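Endoglucanase (Uncultured bacterium, PDB 3X17) hydrolyses internal beta-1,4-glucosidic linkages of cellulose as a family 9 glycoside hydrolase with an N-terminal Ig-like domain. Local coordinates at residues W308-Y320 with D332-A344. Numbering follows the deposited sequence.
With CA (calcium ion), chain E.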
ATOM      1  N   TRP A 308      -7.085  23.912   7.302  1.00 34.19           N
ATOM      2  CA  TRP A 308      -6.170  24.863   6.709  1.00 33.61           C
ATOM      3  C   TRP A 308      -6.151  26.199   7.473  1.00 34.93           C
ATOM      4  O   TRP A 308      -5.120  26.852   7.529  1.00 35.03           O
ATOM      5  CB  TRP A 308      -6.482  25.121   5.237  1.00 33.04           C
ATOM      6  CG  TRP A 308      -5.432  25.999   4.609  1.00 33.16           C
ATOM      7  CD1 TRP A 308      -5.472  27.352   4.456  1.00 29.27           C
ATOM      8  CD2 TRP A 308      -4.137  25.581   4.168  1.00 32.03           C
ATOM      9  NE1 TRP A 308      -4.311  27.795   3.894  1.00 34.10           N
ATOM     10  CE2 TRP A 308      -3.462  26.731   3.722  1.00 34.09           C
ATOM     11  CE3 TRP A 308      -3.510  24.329   4.042  1.00 33.93           C
ATOM     12  CZ2 TRP A 308      -2.181  26.679   3.162  1.00 37.77           C
ATOM     13  CZ3 TRP A 308      -2.226  24.276   3.498  1.00 37.81           C
ATOM     14  CH2 TRP A 308      -1.566  25.448   3.094  1.00 37.58           C
ATOM     15  N   ARG A 309      -7.283  26.618   8.038  1.00 34.69           N
ATOM     16  CA  ARG A 309      -7.299  27.850   8.840  1.00 36.66           C
ATOM     17  C   ARG A 309      -6.370  27.697  10.046  1.00 36.50           C
ATOM     18  O   ARG A 309      -5.521  28.556  10.325  1.00 35.55           O
ATOM     19  CB  ARG A 309      -8.709  28.156   9.328  1.00 35.35           C
ATOM     20  CG  ARG A 309      -9.458  29.145   8.463  1.00 39.46           C
ATOM     21  CD  ARG A 309     -10.955  29.111   8.758  1.00 42.92           C
ATOM     22  NE  ARG A 309     -11.654  28.814   7.512  1.00 51.61           N
ATOM     23  CZ  ARG A 309     -12.660  27.961   7.379  1.00 49.95           C
ATOM     24  NH1 ARG A 309     -13.212  27.394   8.440  1.00 40.62           N
ATOM     25  NH2 ARG A 309     -13.179  27.759   6.175  1.00 59.39           N
ATOM     26  N   PHE A 310      -6.467  26.547  10.701  1.00 36.48           N
ATOM     27  CA  PHE A 310      -5.516  26.221  11.752  1.00 35.79           C
ATOM     28  C   PHE A 310      -4.063  26.273  11.278  1.00 36.67           C
ATOM     29  O   PHE A 310      -3.229  26.875  11.941  1.00 35.96           O
ATOM     30  CB  PHE A 310      -5.810  24.868  12.394  1.00 33.89           C
ATOM     31  CG  PHE A 310      -4.919  24.565  13.556  1.00 35.37           C
ATOM     32  CD1 PHE A 310      -5.240  25.033  14.835  1.00 34.06           C
ATOM     33  CD2 PHE A 310      -3.726  23.881  13.370  1.00 31.07           C
ATOM     34  CE1 PHE A 310      -4.381  24.811  15.903  1.00 35.53           C
ATOM     35  CE2 PHE A 310      -2.885  23.618  14.443  1.00 32.08           C
ATOM     36  CZ  PHE A 310      -3.202  24.109  15.712  1.00 35.73           C
ATOM     37  N   LEU A 311      -3.743  25.578  10.185  1.00 34.00           N
ATOM     38  CA  LEU A 311      -2.364  25.585   9.670  1.00 36.21           C
ATOM     39  C   LEU A 311      -1.825  26.976   9.309  1.00 35.45           C
ATOM     40  O   LEU A 311      -0.645  27.238   9.466  1.00 36.19           O
ATOM     41  CB  LEU A 311      -2.207  24.661   8.458  1.00 35.42           C
ATOM     42  CG  LEU A 311      -2.423  23.177   8.724  1.00 36.88           C
ATOM     43  CD1 LEU A 311      -2.782  22.493   7.419  1.00 36.53           C
ATOM     44  CD2 LEU A 311      -1.138  22.593   9.357  1.00 28.42           C
ATOM     45  N   ALA A 312      -2.661  27.837   8.760  1.00 37.18           N
ATOM     46  CA  ALA A 312      -2.187  29.148   8.322  1.00 40.64           C
ATOM     47  C   ALA A 312      -1.890  30.072   9.518  1.00 41.46           C
ATOM     48  O   ALA A 312      -1.121  31.023   9.389  1.00 41.20           O
ATOM     49  CB  ALA A 312      -3.173  29.795   7.345  1.00 38.44           C
ATOM     50  N   ALA A 313      -2.344  29.668  10.709  1.00 42.67           N
ATOM     51  CA  ALA A 313      -2.160  30.456  11.927  1.00 43.75           C
ATOM     52  C   ALA A 313      -1.128  29.809  12.829  1.00 44.43           C
ATOM     53  O   ALA A 313      -0.952  30.208  13.973  1.00 45.36           O
ATOM     54  CB  ALA A 313      -3.492  30.594  12.699  1.00 43.04           C
ATOM     55  N   SER A 314      -0.509  28.743  12.365  1.00 45.04           N
ATOM     56  CA  SER A 314       0.278  27.928  13.282  1.00 44.83           C
ATOM     57  C   SER A 314       1.612  27.532  12.645  1.00 43.19           C
ATOM     58  O   SER A 314       1.661  27.255  11.450  1.00 44.04           O
ATOM     59  CB  SER A 314      -0.529  26.689  13.673  1.00 43.80           C
ATOM     60  OG  SER A 314       0.291  25.797  14.395  1.00 47.17           O
ATOM     61  N   GLY A 315       2.694  27.580  13.422  1.00 42.47           N
ATOM     62  CA  GLY A 315       3.992  27.015  13.024  1.00 38.19           C
ATOM     63  C   GLY A 315       3.940  25.489  13.154  1.00 39.13           C
ATOM     64  O   GLY A 315       2.914  24.916  13.531  1.00 39.56           O
ATOM     65  N   PRO A 316       5.045  24.820  12.831  1.00 37.17           N
ATOM     66  CA  PRO A 316       5.141  23.380  12.961  1.00 37.16           C
ATOM     67  C   PRO A 316       4.793  22.947  14.381  1.00 37.91           C
ATOM     68  O   PRO A 316       5.307  23.510  15.334  1.00 38.27           O
ATOM     69  CB  PRO A 316       6.616  23.123  12.677  1.00 36.97           C
ATOM     70  CG  PRO A 316       6.953  24.206  11.650  1.00 37.90           C
ATOM     71  CD  PRO A 316       6.230  25.405  12.176  1.00 37.98           C
ATOM     72  N   ILE A 317       3.917  21.958  14.517  1.00 36.23           N
ATOM     73  CA  ILE A 317       3.734  21.292  15.790  1.00 35.41           C
ATOM     74  C   ILE A 317       3.955  19.808  15.586  1.00 36.23           C
ATOM     75  O   ILE A 317       3.073  19.087  15.116  1.00 37.29           O
ATOM     76  CB  ILE A 317       2.311  21.548  16.363  1.00 35.35           C
ATOM     77  CG1 ILE A 317       2.095  23.053  16.538  1.00 38.02           C
ATOM     78  CG2 ILE A 317       2.116  20.798  17.711  1.00 34.89           C
ATOM     79  CD1 ILE A 317       0.688  23.445  16.963  1.00 42.85           C
ATOM     80  N   LEU A 318       5.138  19.347  15.958  1.00 34.51           N
ATOM     81  CA  LEU A 318       5.536  18.019  15.618  1.00 34.16           C
ATOM     82  C   LEU A 318       6.195  17.363  16.820  1.00 35.52           C
ATOM     83  O   LEU A 318       7.333  16.909  16.745  1.00 34.87           O
ATOM     84  CB  LEU A 318       6.481  18.060  14.408  1.00 34.58           C
ATOM     85  CG  LEU A 318       5.806  18.655  13.145  1.00 35.32           C
ATOM     86  CD1 LEU A 318       6.788  18.994  12.042  1.00 35.98           C
ATOM     87  CD2 LEU A 318       4.742  17.722  12.606  1.00 30.72           C
ATOM     88  N   ASP A 319       5.471  17.303  17.930  1.00 36.06           N
ATOM     89  CA  ASP A 319       6.014  16.710  19.159  1.00 38.49           C
ATOM     90  C   ASP A 319       5.559  15.282  19.331  1.00 37.76           C
ATOM     91  O   ASP A 319       4.348  15.003  19.369  1.00 39.78           O
ATOM     92  CB  ASP A 319       5.557  17.516  20.377  1.00 38.04           C
ATOM     93  CG  ASP A 319       6.000  18.950  20.313  1.00 41.98           C
ATOM     94  OD1 ASP A 319       7.178  19.193  19.957  1.00 44.42           O
ATOM     95  OD2 ASP A 319       5.182  19.826  20.653  1.00 45.02           O
ATOM     96  N   TYR A 320       6.518  14.403  19.551  1.00 38.22           N
ATOM     97  CA  TYR A 320       6.252  12.984  19.683  1.00 38.40           C
ATOM     98  C   TYR A 320       6.917  12.439  20.955  1.00 40.39           C
ATOM     99  O   TYR A 320       7.893  11.700  20.882  1.00 39.57           O
ATOM    100  CB  TYR A 320       6.732  12.215  18.438  1.00 39.07           C
ATOM    101  CG  TYR A 320       6.126  12.714  17.122  1.00 39.79           C
ATOM    102  CD1 TYR A 320       4.839  12.358  16.743  1.00 37.85           C
ATOM    103  CD2 TYR A 320       6.844  13.552  16.279  1.00 38.51           C
ATOM    104  CE1 TYR A 320       4.288  12.817  15.545  1.00 44.05           C
ATOM    105  CE2 TYR A 320       6.295  14.050  15.106  1.00 41.32           C
ATOM    106  CZ  TYR A 320       5.041  13.636  14.714  1.00 44.89           C
ATOM    107  OH  TYR A 320       4.510  14.117  13.536  1.00 42.23           O
ATOM    108  N   ASP A 332       6.385   9.277  13.737  1.00 32.10           N
ATOM    109  CA  ASP A 332       6.910  10.571  14.114  1.00 33.87           C
ATOM    110  C   ASP A 332       7.438  11.300  12.865  1.00 34.61           C
ATOM    111  O   ASP A 332       8.665  11.339  12.599  1.00 36.41           O
ATOM    112  CB  ASP A 332       7.997  10.410  15.191  1.00 33.34           C
ATOM    113  CG  ASP A 332       9.049   9.394  14.812  1.00 37.01           C
ATOM    114  OD1 ASP A 332       8.748   8.448  14.036  1.00 38.63           O
ATOM    115  OD2 ASP A 332      10.199   9.569  15.249  1.00 47.81           O
ATOM    116  N   ASP A 333       6.502  11.765  12.041  1.00 32.53           N
ATOM    117  CA  ASP A 333       6.825  12.474  10.800  1.00 33.82           C
ATOM    118  C   ASP A 333       7.295  13.883  11.182  1.00 33.57           C
ATOM    119  O   ASP A 333       6.535  14.663  11.745  1.00 33.15           O
ATOM    120  CB  ASP A 333       5.586  12.544   9.906  1.00 34.04           C
ATOM    121  CG  ASP A 333       5.751  13.495   8.717  1.00 35.62           C
ATOM    122  OD1 ASP A 333       6.863  14.005   8.447  1.00 40.12           O
ATOM    123  OD2 ASP A 333       4.724  13.770   8.065  1.00 38.89           O
ATOM    124  N   ARG A 334       8.584  14.134  11.033  1.00 34.45           N
ATOM    125  CA  ARG A 334       9.203  15.307  11.671  1.00 38.49           C
ATOM    126  C   ARG A 334       9.329  16.547  10.765  1.00 37.88           C
ATOM    127  O   ARG A 334      10.010  17.515  11.117  1.00 39.09           O
ATOM    128  CB  ARG A 334      10.528  14.912  12.367  1.00 38.56           C
ATOM    129  CG  ARG A 334      10.282  13.731  13.329  1.00 47.56           C
ATOM    130  CD  ARG A 334      11.349  13.466  14.372  1.00 53.20           C
ATOM    131  NE  ARG A 334      10.942  14.004  15.670  1.00 56.73           N
ATOM    132  CZ  ARG A 334      10.679  13.289  16.756  1.00 50.90           C
ATOM    133  NH1 ARG A 334      10.774  11.968  16.749  1.00 52.94           N
ATOM    134  NH2 ARG A 334      10.297  13.914  17.857  1.00 58.61           N
ATOM    135  N   ASP A 335       8.542  16.573   9.687  1.00 36.81           N
ATOM    136  CA  ASP A 335       8.466  17.752   8.809  1.00 37.95           C
ATOM    137  C   ASP A 335       7.094  17.849   8.145  1.00 36.06           C
ATOM    138  O   ASP A 335       6.654  16.902   7.479  1.00 39.06           O
ATOM    139  CB  ASP A 335       9.587  17.674   7.756  1.00 39.19           C
ATOM    140  CG  ASP A 335       9.633  18.890   6.824  1.00 44.48           C
ATOM    141  OD1 ASP A 335       8.816  19.814   6.964  1.00 52.17           O
ATOM    142  OD2 ASP A 335      10.481  18.894   5.904  1.00 54.21           O
ATOM    143  N   ASP A 336       6.434  18.993   8.283  1.00 33.20           N
ATOM    144  CA  ASP A 336       5.078  19.153   7.781  1.00 33.68           C
ATOM    145  C   ASP A 336       4.960  19.885   6.441  1.00 34.99           C
ATOM    146  O   ASP A 336       3.849  20.166   5.969  1.00 34.71           O
ATOM    147  CB  ASP A 336       4.176  19.798   8.845  1.00 35.55           C
ATOM    148  CG  ASP A 336       4.449  21.289   9.050  1.00 39.25           C
ATOM    149  OD1 ASP A 336       5.218  21.876   8.260  1.00 45.78           O
ATOM    150  OD2 ASP A 336       3.823  21.896   9.959  1.00 43.79           O
ATOM    151  N   ALA A 337       6.093  20.266   5.854  1.00 32.97           N
ATOM    152  CA  ALA A 337       6.048  21.110   4.632  1.00 32.65           C
ATOM    153  C   ALA A 337       5.532  20.325   3.418  1.00 31.15           C
ATOM    154  O   ALA A 337       4.762  20.855   2.608  1.00 33.21           O
ATOM    155  CB  ALA A 337       7.468  21.736   4.321  1.00 31.27           C
ATOM    156  N   ASP A 338       5.933  19.060   3.308  1.00 28.65           N
ATOM    157  CA  ASP A 338       5.439  18.229   2.239  1.00 32.55           C
ATOM    158  C   ASP A 338       3.959  17.920   2.392  1.00 34.09           C
ATOM    159  O   ASP A 338       3.225  17.869   1.397  1.00 35.48           O
ATOM    160  CB  ASP A 338       6.293  16.960   2.023  1.00 31.20           C
ATOM    161  CG  ASP A 338       6.528  16.176   3.294  1.00 36.35           C
ATOM    162  OD1 ASP A 338       5.728  16.303   4.247  1.00 31.20           O
ATOM    163  OD2 ASP A 338       7.521  15.413   3.335  1.00 32.65           O
ATOM    164  N   ASP A 339       3.527  17.732   3.638  1.00 34.32           N
ATOM    165  CA  ASP A 339       2.096  17.607   3.959  1.00 34.09           C
ATOM    166  C   ASP A 339       1.292  18.887   3.698  1.00 34.95           C
ATOM    167  O   ASP A 339       0.200  18.825   3.118  1.00 33.66           O
ATOM    168  CB  ASP A 339       1.933  17.139   5.417  1.00 32.08           C
ATOM    169  CG  ASP A 339       2.871  15.994   5.750  1.00 30.60           C
ATOM    170  OD1 ASP A 339       2.534  14.856   5.411  1.00 32.27           O
ATOM    171  OD2 ASP A 339       3.947  16.213   6.350  1.00 32.22           O
ATOM    172  N   ARG A 340       1.827  20.056   4.084  1.00 33.64           N
ATOM    173  CA  ARG A 340       1.135  21.324   3.757  1.00 31.93           C
ATOM    174  C   ARG A 340       1.045  21.581   2.256  1.00 31.77           C
ATOM    175  O   ARG A 340       0.003  22.013   1.751  1.00 31.67           O
ATOM    176  CB  ARG A 340       1.776  22.540   4.436  1.00 31.72           C
ATOM    177  CG  ARG A 340       1.761  22.511   5.945  1.00 32.88           C
ATOM    178  CD  ARG A 340       2.520  23.729   6.515  1.00 34.61           C
ATOM    179  NE  ARG A 340       2.655  23.673   7.966  1.00 40.01           N
ATOM    180  CZ  ARG A 340       2.139  24.559   8.817  1.00 38.41           C
ATOM    181  NH1 ARG A 340       1.437  25.589   8.380  1.00 31.15           N
ATOM    182  NH2 ARG A 340       2.329  24.403  10.118  1.00 40.92           N
ATOM    183  N   PHE A 341       2.139  21.347   1.537  1.00 32.63           N
ATOM    184  CA  PHE A 341       2.106  21.434   0.068  1.00 33.07           C
ATOM    185  C   PHE A 341       0.921  20.619  -0.473  1.00 34.59           C
ATOM    186  O   PHE A 341       0.066  21.133  -1.224  1.00 34.06           O
ATOM    187  CB  PHE A 341       3.431  20.908  -0.505  1.00 34.40           C
ATOM    188  CG  PHE A 341       3.427  20.704  -2.007  1.00 38.68           C
ATOM    189  CD1 PHE A 341       3.648  21.772  -2.865  1.00 34.65           C
ATOM    190  CD2 PHE A 341       3.194  19.443  -2.553  1.00 35.63           C
ATOM    191  CE1 PHE A 341       3.694  21.590  -4.241  1.00 36.12           C
ATOM    192  CE2 PHE A 341       3.257  19.247  -3.929  1.00 39.01           C
ATOM    193  CZ  PHE A 341       3.452  20.344  -4.774  1.00 41.68           C
ATOM    194  N   TRP A 342       0.845  19.353  -0.049  1.00 34.25           N
ATOM    195  CA  TRP A 342      -0.182  18.440  -0.570  1.00 31.30           C
ATOM    196  C   TRP A 342      -1.582  18.952  -0.253  1.00 30.97           C
ATOM    197  O   TRP A 342      -2.457  18.976  -1.105  1.00 30.81           O
ATOM    198  CB  TRP A 342       0.034  17.040  -0.012  1.00 30.16           C
ATOM    199  CG  TRP A 342      -1.056  16.068  -0.347  1.00 29.88           C
ATOM    200  CD1 TRP A 342      -1.693  15.928  -1.543  1.00 28.92           C
ATOM    201  CD2 TRP A 342      -1.486  14.976   0.469  1.00 30.31           C
ATOM    202  NE1 TRP A 342      -2.564  14.863  -1.496  1.00 31.34           N
ATOM    203  CE2 TRP A 342      -2.454  14.259  -0.269  1.00 32.91           C
ATOM    204  CE3 TRP A 342      -1.210  14.585   1.788  1.00 25.58           C
ATOM    205  CZ2 TRP A 342      -3.194  13.202   0.290  1.00 30.89           C
ATOM    206  CZ3 TRP A 342      -1.962  13.554   2.353  1.00 31.72           C
ATOM    207  CH2 TRP A 342      -2.923  12.856   1.590  1.00 35.44           C
ATOM    208  N   ALA A 343      -1.774  19.408   0.977  1.00 31.16           N
ATOM    209  CA  ALA A 343      -3.057  19.979   1.366  1.00 31.95           C
ATOM    210  C   ALA A 343      -3.390  21.219   0.537  1.00 31.24           C
ATOM    211  O   ALA A 343      -4.512  21.352   0.039  1.00 31.59           O
ATOM    212  CB  ALA A 343      -3.074  20.290   2.887  1.00 29.44           C
ATOM    213  N   ALA A 344      -2.422  22.124   0.389  1.00 30.82           N
ATOM    214  CA  ALA A 344      -2.599  23.284  -0.510  1.00 32.61           C
ATOM    215  C   ALA A 344      -3.050  22.927  -1.927  1.00 30.77           C
ATOM    216  O   ALA A 344      -4.016  23.492  -2.435  1.00 33.67           O
ATOM    217  CB  ALA A 344      -1.342  24.182  -0.538  1.00 29.68           C
TER
HETATM  218 CA    CA E 603       5.907  15.111   6.339  1.00 33.60          CA
HETATM  219  O   HOH W   1       8.260  15.022   5.532  1.00 30.43           O
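Arg340 reaches from the start of helix 337-351 to the C-terminal end of helix 294-312, joining two helices of the (alpha/alpha)6 barrel beside a calcium site. Arg340 NH1 donates to Leu311 O (2.9 Å) and NH2 to Ser314 O (3.2 Å), each from above the carbonyl plane. Its chain runs extended from CG to NE, and Asp336 OD2, which also bonds Thr272, takes Arg340 NH2 at 2.9 Å, in the guanidinium plane, and NE more weakly in a salt bridge. In van der Waals contact, Leu311 CD2 covers one guanidinium face, and Leu318 CD1 and CD2 rest on the backbone of Arg334 and Asp333. With CG anti to the backbone N (chi1 -174°), Trp308 brings the CZ3 edge of its ring to Arg340 O and, as an apolar pair, Ala343 CB. Asp332 CA makes a CH-pi contact over the Tyr320 ring, 3.5 Å from its centroid, and Tyr320 OH donates to Asp333 O (2.8 Å). A leucine in place of Tyr320 would probably leave Asp333 O without its hydroxyl partner and Asp332 without the flat face beneath it. Calcium is bound by the backbone O of Asp335 and Val377, a water, and the carboxylates of Asp338, Asp339 and Asp333, the last through both oxygens, OD2 at 2.5 Å.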